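Local structure of periplasmic sugar-binding protein (Chloroflexus aurantiacus, 4RXU) at residues T28-T39 with G60-G70; D253-A264 with A282-Q292. The protein binds beta-D-glucose and probably serves as the periplasmic solute-binding component of an ABC-type sugar transporter. One frame throughout, in Å; residues are numbered along the deposited sequence.

Interaction 1. Residues T28-T39 with G60-G70; sequences TQQLAVGIVLPT and GYQVEILFSQG
Gln29 and Gln62 begin the exchange of backbone bonds that joins two parallel strands: Gln29 N donates to Gly60 O, Gln62 N to Gln29 O at 2.8 Å, and Leu31 N to Gln62 O. The pairing then breaks, because the first strand turns a corner at Ala32, the centre of an inverse gamma turn. Two waters fill in here. One donates to both Leu31 O and Gln62 O; the other donates to Val33 O and accepts from Glu64 N, which lies 4.1 Å from Val33 O. Direct bonding resumes as Ile35 N reaches Glu64 O, Leu66 N reaches Ile35 O and Leu37 N reaches Leu66 O, followed by a more bent bond from Ser68 N to Leu37 O (138° at the hydrogen). Beyond the strands, Gly70 N holds Pro38 O; Gly60 and Gly70 both have positive phi, which glycine accepts readily.

At the corner between the strands, CG beside its backbone N (chi1 -63°) lets Leu31 lay CD1 over the Tyr61 ring, 3.6 Å from the centroid in a CH-pi contact, while Gln29 OE1 lies at the ring edge. Val63 CG1 meets Ile35 CD1 at 3.7 Å, beta-branched residues suiting extended chain. Tyr61, Ile35, Ile65, Leu37 and Phe67 share one face, where Leu37 CB touches Phe67 CE2 at 3.6 Å. Helix 44-59 packs here through Phe52 against Ile35 and Leu56 against Tyr61, completing a right-handed beta-alpha-beta unit of the Rossmann-like periplasmic-binding-protein fold; helix 300-315 also covers the Tyr61 end. On the other face, Val36 rests on Leu82 of helix 72-84. Backbone bonds thus fix the strand register, waters satisfy polar groups at the break, and apolar side chains pack against helices, while the exposed glutamines suit solvent.

Interaction 2. Residues D253-A264 with A282-Q292; sequences DGTARAIADAFA and ASVQYIIDGRQ
Arg257 and Tyr286 cross at about a right angle where two neighbouring helices of a periplasmic-binding-protein lobe pack, the axes of their short segments approaching to 9.8 Å, 47° apart in direction. The aliphatic part of the arginine lies over the tyrosine ring: CD stands 3.7 Å from the centroid, almost on the ring normal, a CH-pi contact. A bend at chi3 (-50°) turns the guanidinium away from the ring, the two planes 87° apart, and lets Arg257 NH1 donate to Ser283 OG at 3.0 Å with the serine oxygen in the guanidinium plane. Ala282 CB sits over the centre of one guanidinium face, where a small methyl fits.

Across the ring from Arg257, Arg291 CD lies over the opposite face, so two arginine chains sandwich the tyrosine. At the ring edge, Tyr286 OH donates to Asp261 OD1 at 2.7 Å, and the oxygen receives it on its syn lone pair; the same oxygen makes a long salt bridge with Arg291 NH1, which contributes charge but no pointed N-H. A phenylalanine in place of Tyr286 lacks the hydroxyl and would probably leave Asp261 OD1 without its short bond, its carboxylate freer to turn.

Nearer the start of helix 253-264, Gln292 stretches out an extended chain and donates NE2 to Asp253 OD1, which lies in the amide plane although the amide comes from above the carboxylate plane. NE2 also bonds Met294 O, which helps fix the amide. Asp253 OD1 also bonds Thr295, and Asp253 OD2 takes the backbone N of Glu280, so this buried acid ties several chain segments together. Ala256 and Ala260 offer only methyls, leaving room for Gln292 and the Arg291 carbonyl. Ser283 links Arg257 to Gln292, its OG accepting from Arg257 NH1 and donating to Gln292 OE1 at 2.7 Å.

Interaction 1 closes along the chain before interaction 2 opens, and their centres lie 32 Å apart, with nearest atoms about 12 Å apart and no touch. They belong to different lobes. Residues 28-39 and 60-70 pair within the mixed sheet that also holds strands 89-92 and 113-117, whereas helix 253-264 follows strand 246-249 of the separate four-stranded parallel sheet and residues 282-292 follow its strand 269-274. Glucose sits between the lobes. Residues 28-39 lead into the pocket residues Glu42, Arg44 and Trp45, and helix 253-264 follows pocket residue Asn252, consistent with each interaction lying behind one side of the sugar cleft.

Interaction 1. Residues T28-T39 with G60-G70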
loop_
_atom_site.group_PDB
_atom_site.type_symbol
_atom_site.label_atom_id
_atom_site.label_comp_id
_atom_site.label_asym_id
_atom_site.label_seq_id
_atom_site.Cartn_x
_atom_site.Cartn_y
_atom_site.Cartn_z
ATOM N N THR A 28 13.246 30.707 -2.739
ATOM C CA THR A 28 12.045 29.830 -2.650
ATOM C C THR A 28 10.949 30.555 -1.860
ATOM O O THR A 28 11.224 31.568 -1.203
ATOM C CB THR A 28 12.397 28.476 -1.988
ATOM O OG1 THR A 28 12.531 28.633 -0.571
ATOM C CG2 THR A 28 13.705 27.920 -2.578
ATOM N N GLN A 29 9.716 30.057 -1.925
ATOM C CA GLN A 29 8.646 30.609 -1.092
ATOM C C GLN A 29 8.197 29.586 -0.052
ATOM O O GLN A 29 8.016 28.403 -0.341
ATOM C CB GLN A 29 7.455 31.152 -1.903
ATOM C CG GLN A 29 6.868 30.218 -2.947
ATOM C CD GLN A 29 5.762 30.850 -3.789
ATOM O OE1 GLN A 29 5.815 30.800 -5.021
ATOM N NE2 GLN A 29 4.750 31.429 -3.137
ATOM N N GLN A 30 8.045 30.060 1.178
ATOM C CA GLN A 30 7.503 29.243 2.235
ATOM C C GLN A 30 6.004 29.157 1.984
ATOM O O GLN A 30 5.318 30.176 1.886
ATOM C CB GLN A 30 7.730 29.887 3.596
ATOM C CG GLN A 30 8.917 29.393 4.390
ATOM C CD GLN A 30 8.916 30.025 5.768
ATOM O OE1 GLN A 30 8.404 31.131 5.951
ATOM N NE2 GLN A 30 9.469 29.323 6.748
ATOM N N LEU A 31 5.503 27.944 1.849
ATOM C CA LEU A 31 4.065 27.735 1.772
ATOM C C LEU A 31 3.517 27.361 3.143
ATOM O O LEU A 31 4.167 26.659 3.909
ATOM C CB LEU A 31 3.728 26.622 0.773
ATOM C CG LEU A 31 4.115 26.870 -0.682
ATOM C CD1 LEU A 31 3.586 25.722 -1.527
ATOM C CD2 LEU A 31 3.619 28.197 -1.214
ATOM N N ALA A 32 2.299 27.812 3.420
ATOM C CA ALA A 32 1.594 27.480 4.666
ATOM C C ALA A 32 0.967 26.102 4.567
ATOM O O ALA A 32 -0.259 25.907 4.636
ATOM C CB ALA A 32 0.568 28.544 4.999
ATOM N N VAL A 33 1.861 25.147 4.421
ATOM C CA VAL A 33 1.528 23.735 4.216
ATOM C C VAL A 33 2.498 22.925 5.079
ATOM O O VAL A 33 3.667 23.303 5.221
ATOM C CB VAL A 33 1.661 23.306 2.743
ATOM C CG1 VAL A 33 1.317 21.827 2.575
ATOM C CG2 VAL A 33 0.762 24.146 1.866
ATOM N N GLY A 34 2.005 21.822 5.639
ATOM C CA GLY A 34 2.827 20.884 6.381
ATOM C C GLY A 34 2.500 19.488 5.913
ATOM O O GLY A 34 1.353 19.198 5.544
ATOM N N ILE A 35 3.533 18.649 5.859
ATOM C CA ILE A 35 3.410 17.264 5.428
ATOM C C ILE A 35 3.767 16.351 6.583
ATOM O O ILE A 35 4.818 16.539 7.200
ATOM C CB ILE A 35 4.328 16.961 4.236
ATOM C CG1 ILE A 35 3.884 17.766 3.007
ATOM C CG2 ILE A 35 4.326 15.472 3.889
ATOM C CD1 ILE A 35 4.932 17.803 1.896
ATOM N N VAL A 36 2.890 15.389 6.888
ATOM C CA VAL A 36 3.163 14.414 7.953
ATOM C C VAL A 36 3.109 13.018 7.392
ATOM O O VAL A 36 2.109 12.631 6.784
ATOM C CB VAL A 36 2.203 14.569 9.162
ATOM C CG1 VAL A 36 2.487 13.545 10.272
ATOM C CG2 VAL A 36 2.304 15.971 9.742
ATOM N N LEU A 37 4.214 12.296 7.549
ATOM C CA LEU A 37 4.329 10.902 7.055
ATOM C C LEU A 37 4.521 9.973 8.250
ATOM O O LEU A 37 5.053 10.384 9.268
ATOM C CB LEU A 37 5.485 10.779 6.066
ATOM C CG LEU A 37 5.275 11.569 4.754
ATOM C CD1 LEU A 37 6.563 11.496 3.944
ATOM C CD2 LEU A 37 4.074 11.090 3.932
ATOM N N PRO A 38 4.119 8.696 8.120
ATOM C CA PRO A 38 3.938 7.913 9.340
ATOM C C PRO A 38 5.204 7.354 9.957
ATOM O O PRO A 38 5.314 7.303 11.185
ATOM C CB PRO A 38 2.998 6.790 8.888
ATOM C CG PRO A 38 3.320 6.632 7.420
ATOM C CD PRO A 38 3.458 8.062 6.971
ATOM N N THR A 39 6.157 6.938 9.126
ATOM C CA THR A 39 7.363 6.287 9.627
ATOM C C THR A 39 8.418 6.220 8.542
ATOM O O THR A 39 8.077 6.111 7.365
ATOM C CB THR A 39 7.065 4.854 10.162
ATOM O OG1 THR A 39 8.262 4.253 10.657
ATOM C CG2 THR A 39 6.470 3.960 9.093
ATOM N N GLY A 60 10.210 25.673 -6.376
ATOM C CA GLY A 60 10.694 26.717 -5.479
ATOM C C GLY A 60 9.828 26.884 -4.246
ATOM O O GLY A 60 9.608 27.995 -3.787
ATOM N N TYR A 61 9.322 25.765 -3.729
ATOM C CA TYR A 61 8.469 25.764 -2.541
ATOM C C TYR A 61 9.231 25.170 -1.367
ATOM O O TYR A 61 10.011 24.230 -1.528
ATOM C CB TYR A 61 7.203 24.922 -2.728
ATOM C CG TYR A 61 6.194 25.379 -3.757
ATOM C CD1 TYR A 61 6.062 26.719 -4.134
ATOM C CD2 TYR A 61 5.323 24.450 -4.319
ATOM C CE1 TYR A 61 5.111 27.105 -5.075
ATOM C CE2 TYR A 61 4.376 24.818 -5.252
ATOM C CZ TYR A 61 4.263 26.142 -5.628
ATOM O OH TYR A 61 3.293 26.449 -6.553
ATOM N N GLN A 62 9.020 25.770 -0.198
ATOM C CA GLN A 62 9.506 25.213 1.048
ATOM C C GLN A 62 8.337 24.810 1.932
ATOM O O GLN A 62 7.476 25.629 2.273
ATOM C CB GLN A 62 10.410 26.167 1.812
ATOM C CG GLN A 62 11.264 25.398 2.819
ATOM C CD GLN A 62 10.929 25.688 4.275
ATOM O OE1 GLN A 62 10.032 25.080 4.871
ATOM N NE2 GLN A 62 11.692 26.605 4.868
ATOM N N VAL A 63 8.311 23.525 2.250
ATOM C CA VAL A 63 7.253 22.907 3.050
ATOM C C VAL A 63 7.906 21.894 3.995
ATOM O O VAL A 63 8.688 21.032 3.566
ATOM C CB VAL A 63 6.245 22.179 2.141
ATOM C CG1 VAL A 63 5.257 21.342 2.941
ATOM C CG2 VAL A 63 5.521 23.151 1.228
ATOM N N GLU A 64 7.581 21.994 5.280
ATOM C CA GLU A 64 8.168 21.095 6.261
ATOM C C GLU A 64 7.532 19.703 6.173
ATOM O O GLU A 64 6.312 19.576 6.039
ATOM C CB GLU A 64 8.039 21.652 7.685
ATOM C CG GLU A 64 8.784 20.824 8.725
ATOM C CD GLU A 64 8.880 21.508 10.081
ATOM O OE1 GLU A 64 8.047 22.400 10.364
ATOM O OE2 GLU A 64 9.789 21.153 10.867
ATOM N N ILE A 65 8.384 18.681 6.240
ATOM C CA ILE A 65 7.977 17.272 6.311
ATOM C C ILE A 65 8.383 16.731 7.674
ATOM O O ILE A 65 9.531 16.818 8.061
ATOM C CB ILE A 65 8.669 16.428 5.217
ATOM C CG1 ILE A 65 8.338 17.003 3.823
ATOM C CG2 ILE A 65 8.263 14.959 5.299
ATOM C CD1 ILE A 65 9.105 16.379 2.670
ATOM N N LEU A 66 7.410 16.220 8.406
ATOM C CA LEU A 66 7.617 15.572 9.701
ATOM C C LEU A 66 7.204 14.110 9.620
ATOM O O LEU A 66 6.211 13.763 8.961
ATOM C CB LEU A 66 6.766 16.220 10.789
ATOM C CG LEU A 66 7.112 17.681 11.054
ATOM C CD1 LEU A 66 6.123 18.327 12.010
ATOM C CD2 LEU A 66 8.521 17.819 11.591
ATOM N N PHE A 67 7.962 13.267 10.302
ATOM C CA PHE A 67 7.615 11.853 10.417
ATOM C C PHE A 67 7.081 11.597 11.825
ATOM O O PHE A 67 7.522 12.194 12.795
ATOM C CB PHE A 67 8.806 10.913 10.129
ATOM C CG PHE A 67 9.111 10.752 8.665
ATOM C CD1 PHE A 67 9.921 11.661 8.001
ATOM C CD2 PHE A 67 8.557 9.689 7.930
ATOM C CE1 PHE A 67 10.193 11.521 6.651
ATOM C CE2 PHE A 67 8.821 9.555 6.583
ATOM C CZ PHE A 67 9.635 10.468 5.946
ATOM N N SER A 68 6.191 10.626 11.914
ATOM C CA SER A 68 5.500 10.279 13.142
ATOM C C SER A 68 6.068 9.091 13.906
ATOM O O SER A 68 5.564 8.759 14.978
ATOM C CB SER A 68 4.025 10.065 12.837
ATOM O OG SER A 68 3.475 11.260 12.285
ATOM N N GLN A 69 7.085 8.439 13.356
ATOM C CA GLN A 69 7.760 7.306 14.014
ATOM C C GLN A 69 6.832 6.191 14.445
ATOM O O GLN A 69 7.028 5.530 15.473
ATOM C CB GLN A 69 8.535 7.804 15.194
ATOM C CG GLN A 69 9.410 8.930 14.740
ATOM C CD GLN A 69 9.982 9.593 15.901
ATOM O OE1 GLN A 69 9.462 10.600 16.381
ATOM N NE2 GLN A 69 11.053 9.025 16.406
ATOM N N GLY A 70 5.805 6.002 13.647
ATOM C CA GLY A 70 4.848 4.939 13.873
ATOM C C GLY A 70 4.030 5.123 15.124
ATOM O O GLY A 70 3.559 4.146 15.684
HETATM O O HOH W 1 6.736 26.334 4.968
HETATM O O HOH W 2 5.925 24.029 6.337
#

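Interaction 2. Residues D253-A264 with A282-Q292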
loop_
_atom_site.group_PDB
_atom_site.type_symbol
_atom_site.label_atom_id
_atom_site.label_comp_id
_atom_site.label_asym_id
_atom_site.label_seq_id
_atom_site.Cartn_x
_atom_site.Cartn_y
_atom_site.Cartn_z
ATOM N N ASP A 253 6.206 -4.892 -1.658
ATOM C CA ASP A 253 7.519 -5.375 -2.117
ATOM C C ASP A 253 8.415 -5.951 -1.034
ATOM O O ASP A 253 8.934 -7.066 -1.183
ATOM C CB ASP A 253 8.242 -4.278 -2.884
ATOM C CG ASP A 253 7.730 -4.146 -4.308
ATOM O OD1 ASP A 253 6.942 -5.003 -4.756
ATOM O OD2 ASP A 253 8.165 -3.205 -4.997
ATOM N N GLY A 254 8.618 -5.212 0.054
ATOM C CA GLY A 254 9.531 -5.721 1.058
ATOM C C GLY A 254 9.016 -7.017 1.653
ATOM O O GLY A 254 9.769 -7.964 1.863
ATOM N N THR A 255 7.723 -7.065 1.965
ATOM C CA THR A 255 7.181 -8.303 2.516
ATOM C C THR A 255 7.236 -9.449 1.483
ATOM O O THR A 255 7.469 -10.600 1.853
ATOM C CB THR A 255 5.747 -8.119 3.075
ATOM O OG1 THR A 255 4.829 -7.748 2.032
ATOM C CG2 THR A 255 5.702 -7.109 4.223
ATOM N N ALA A 256 7.043 -9.120 0.199
ATOM C CA ALA A 256 7.206 -10.100 -0.881
ATOM C C ALA A 256 8.601 -10.722 -0.904
ATOM O O ALA A 256 8.735 -11.941 -1.079
ATOM C CB ALA A 256 6.895 -9.468 -2.224
ATOM N N ARG A 257 9.633 -9.906 -0.742
ATOM C CA ARG A 257 10.991 -10.435 -0.787
ATOM C C ARG A 257 11.228 -11.325 0.417
ATOM O O ARG A 257 11.852 -12.373 0.290
ATOM C CB ARG A 257 12.010 -9.307 -0.872
ATOM C CG ARG A 257 11.903 -8.492 -2.163
ATOM C CD ARG A 257 13.146 -7.640 -2.409
ATOM N NE ARG A 257 13.522 -6.840 -1.230
ATOM C CZ ARG A 257 12.923 -5.712 -0.854
ATOM N NH1 ARG A 257 11.939 -5.210 -1.595
ATOM N NH2 ARG A 257 13.303 -5.085 0.283
ATOM N N ALA A 258 10.734 -10.906 1.587
ATOM C CA ALA A 258 10.904 -11.692 2.819
ATOM C C ALA A 258 10.241 -13.057 2.672
ATOM O O ALA A 258 10.817 -14.090 3.011
ATOM C CB ALA A 258 10.293 -10.954 4.000
ATOM N N ILE A 259 9.028 -13.050 2.139
ATOM C CA ILE A 259 8.246 -14.261 1.951
ATOM C C ILE A 259 8.851 -15.133 0.856
ATOM O O ILE A 259 9.044 -16.344 1.031
ATOM C CB ILE A 259 6.760 -13.918 1.649
ATOM C CG1 ILE A 259 6.123 -13.255 2.885
ATOM C CG2 ILE A 259 5.997 -15.160 1.227
ATOM C CD1 ILE A 259 4.870 -12.452 2.619
ATOM N N ALA A 260 9.185 -14.506 -0.261
ATOM C CA ALA A 260 9.898 -15.214 -1.334
ATOM C C ALA A 260 11.180 -15.876 -0.839
ATOM O O ALA A 260 11.475 -17.008 -1.218
ATOM C CB ALA A 260 10.201 -14.271 -2.489
ATOM N N ASP A 261 11.914 -15.196 0.029
ATOM C CA ASP A 261 13.152 -15.753 0.597
ATOM C C ASP A 261 12.875 -17.045 1.359
ATOM O O ASP A 261 13.615 -18.022 1.244
ATOM C CB ASP A 261 13.868 -14.754 1.525
ATOM C CG ASP A 261 14.490 -13.574 0.792
ATOM O OD1 ASP A 261 14.588 -13.574 -0.469
ATOM O OD2 ASP A 261 14.867 -12.618 1.522
ATOM N N ALA A 262 11.800 -17.061 2.130
ATOM C CA ALA A 262 11.404 -18.291 2.842
ATOM C C ALA A 262 11.002 -19.427 1.901
ATOM O O ALA A 262 11.420 -20.586 2.065
ATOM C CB ALA A 262 10.263 -17.982 3.805
ATOM N N PHE A 263 10.146 -19.100 0.927
ATOM C CA PHE A 263 9.652 -20.086 -0.036
ATOM C C PHE A 263 10.761 -20.618 -0.950
ATOM O O PHE A 263 10.783 -21.810 -1.262
ATOM C CB PHE A 263 8.501 -19.507 -0.854
ATOM C CG PHE A 263 7.153 -19.603 -0.161
ATOM C CD1 PHE A 263 6.828 -18.772 0.899
ATOM C CD2 PHE A 263 6.231 -20.560 -0.550
ATOM C CE1 PHE A 263 5.587 -18.856 1.523
ATOM C CE2 PHE A 263 4.990 -20.654 0.068
ATOM C CZ PHE A 263 4.677 -19.799 1.111
ATOM N N ALA A 264 11.704 -19.752 -1.324
ATOM C CA ALA A 264 12.829 -20.156 -2.183
ATOM C C ALA A 264 13.692 -21.207 -1.502
ATOM O O ALA A 264 14.284 -22.056 -2.157
ATOM C CB ALA A 264 13.676 -18.955 -2.544
ATOM N N ALA A 282 14.893 -2.899 -4.767
ATOM C CA ALA A 282 15.335 -4.260 -4.478
ATOM C C ALA A 282 14.356 -5.256 -5.052
ATOM O O ALA A 282 14.752 -6.358 -5.433
ATOM C CB ALA A 282 15.521 -4.483 -2.975
ATOM N N SER A 283 13.075 -4.895 -5.101
ATOM C CA SER A 283 12.102 -5.799 -5.730
ATOM C C SER A 283 12.147 -5.757 -7.243
ATOM O O SER A 283 11.869 -6.765 -7.896
ATOM C CB SER A 283 10.658 -5.545 -5.259
ATOM O OG SER A 283 10.451 -6.115 -3.990
ATOM N N VAL A 284 12.443 -4.593 -7.813
ATOM C CA VAL A 284 12.656 -4.533 -9.264
ATOM C C VAL A 284 13.786 -5.501 -9.625
ATOM O O VAL A 284 13.683 -6.268 -10.593
ATOM C CB VAL A 284 12.974 -3.108 -9.743
ATOM C CG1 VAL A 284 13.291 -3.082 -11.244
ATOM C CG2 VAL A 284 11.782 -2.205 -9.469
ATOM N N GLN A 285 14.844 -5.506 -8.812
ATOM C CA GLN A 285 15.950 -6.421 -9.083
ATOM C C GLN A 285 15.508 -7.871 -8.919
ATOM O O GLN A 285 15.858 -8.715 -9.725
ATOM C CB GLN A 285 17.143 -6.115 -8.202
ATOM C CG GLN A 285 18.434 -6.766 -8.706
ATOM C CD GLN A 285 18.825 -6.343 -10.118
ATOM O OE1 GLN A 285 19.058 -5.169 -10.365
ATOM N NE2 GLN A 285 18.837 -7.303 -11.065
ATOM N N TYR A 286 14.771 -8.189 -7.857
ATOM C CA TYR A 286 14.199 -9.551 -7.754
ATOM C C TYR A 286 13.385 -9.926 -8.978
ATOM O O TYR A 286 13.446 -11.066 -9.419
ATOM C CB TYR A 286 13.316 -9.731 -6.528
ATOM C CG TYR A 286 14.006 -10.218 -5.259
ATOM C CD1 TYR A 286 15.303 -9.826 -4.921
ATOM C CD2 TYR A 286 13.318 -11.025 -4.343
ATOM C CE1 TYR A 286 15.904 -10.272 -3.749
ATOM C CE2 TYR A 286 13.903 -11.464 -3.164
ATOM C CZ TYR A 286 15.197 -11.104 -2.877
ATOM O OH TYR A 286 15.758 -11.542 -1.718
ATOM N N ILE A 287 12.592 -8.996 -9.497
ATOM C CA ILE A 287 11.774 -9.285 -10.684
ATOM C C ILE A 287 12.673 -9.589 -11.874
ATOM O O ILE A 287 12.492 -10.604 -12.559
ATOM C CB ILE A 287 10.799 -8.148 -11.004
ATOM C CG1 ILE A 287 9.716 -8.102 -9.920
ATOM C CG2 ILE A 287 10.164 -8.348 -12.374
ATOM C CD1 ILE A 287 8.872 -6.852 -9.935
ATOM N N ILE A 288 13.688 -8.766 -12.072
ATOM C CA ILE A 288 14.663 -9.011 -13.153
ATOM C C ILE A 288 15.272 -10.407 -13.017
ATOM O O ILE A 288 15.368 -11.159 -14.007
ATOM C CB ILE A 288 15.774 -7.941 -13.151
ATOM C CG1 ILE A 288 15.200 -6.582 -13.549
ATOM C CG2 ILE A 288 16.897 -8.374 -14.086
ATOM C CD1 ILE A 288 16.105 -5.416 -13.295
ATOM N N ASP A 289 15.644 -10.755 -11.787
ATOM C CA ASP A 289 16.365 -11.976 -11.487
ATOM C C ASP A 289 15.483 -13.203 -11.293
ATOM O O ASP A 289 15.997 -14.289 -10.990
ATOM C CB ASP A 289 17.209 -11.800 -10.236
ATOM C CG ASP A 289 18.340 -10.797 -10.403
ATOM O OD1 ASP A 289 18.720 -10.450 -11.533
ATOM O OD2 ASP A 289 18.868 -10.350 -9.375
ATOM N N GLY A 290 14.176 -13.052 -11.468
ATOM C CA GLY A 290 13.262 -14.185 -11.392
ATOM C C GLY A 290 12.915 -14.650 -9.988
ATOM O O GLY A 290 12.543 -15.798 -9.800
ATOM N N ARG A 291 13.033 -13.755 -9.020
ATOM C CA ARG A 291 12.789 -14.094 -7.603
ATOM C C ARG A 291 11.500 -13.515 -7.068
ATOM O O ARG A 291 11.031 -13.965 -6.028
ATOM C CB ARG A 291 13.940 -13.627 -6.718
ATOM C CG ARG A 291 15.311 -14.144 -7.137
ATOM C CD ARG A 291 16.289 -14.050 -6.008
ATOM N NE ARG A 291 15.912 -15.063 -5.039
ATOM C CZ ARG A 291 16.199 -15.035 -3.749
ATOM N NH1 ARG A 291 16.890 -14.040 -3.222
ATOM N NH2 ARG A 291 15.773 -16.029 -2.989
ATOM N N GLN A 292 10.923 -12.550 -7.783
ATOM C CA GLN A 292 9.608 -12.020 -7.465
ATOM C C GLN A 292 8.897 -11.907 -8.796
ATOM O O GLN A 292 9.504 -11.567 -9.789
ATOM C CB GLN A 292 9.740 -10.657 -6.792
ATOM C CG GLN A 292 8.422 -9.912 -6.565
ATOM C CD GLN A 292 8.578 -8.624 -5.754
ATOM O OE1 GLN A 292 9.505 -8.472 -4.936
ATOM N NE2 GLN A 292 7.610 -7.719 -5.913
HETATM O O HOH W 3 16.017 -17.637 -0.133
#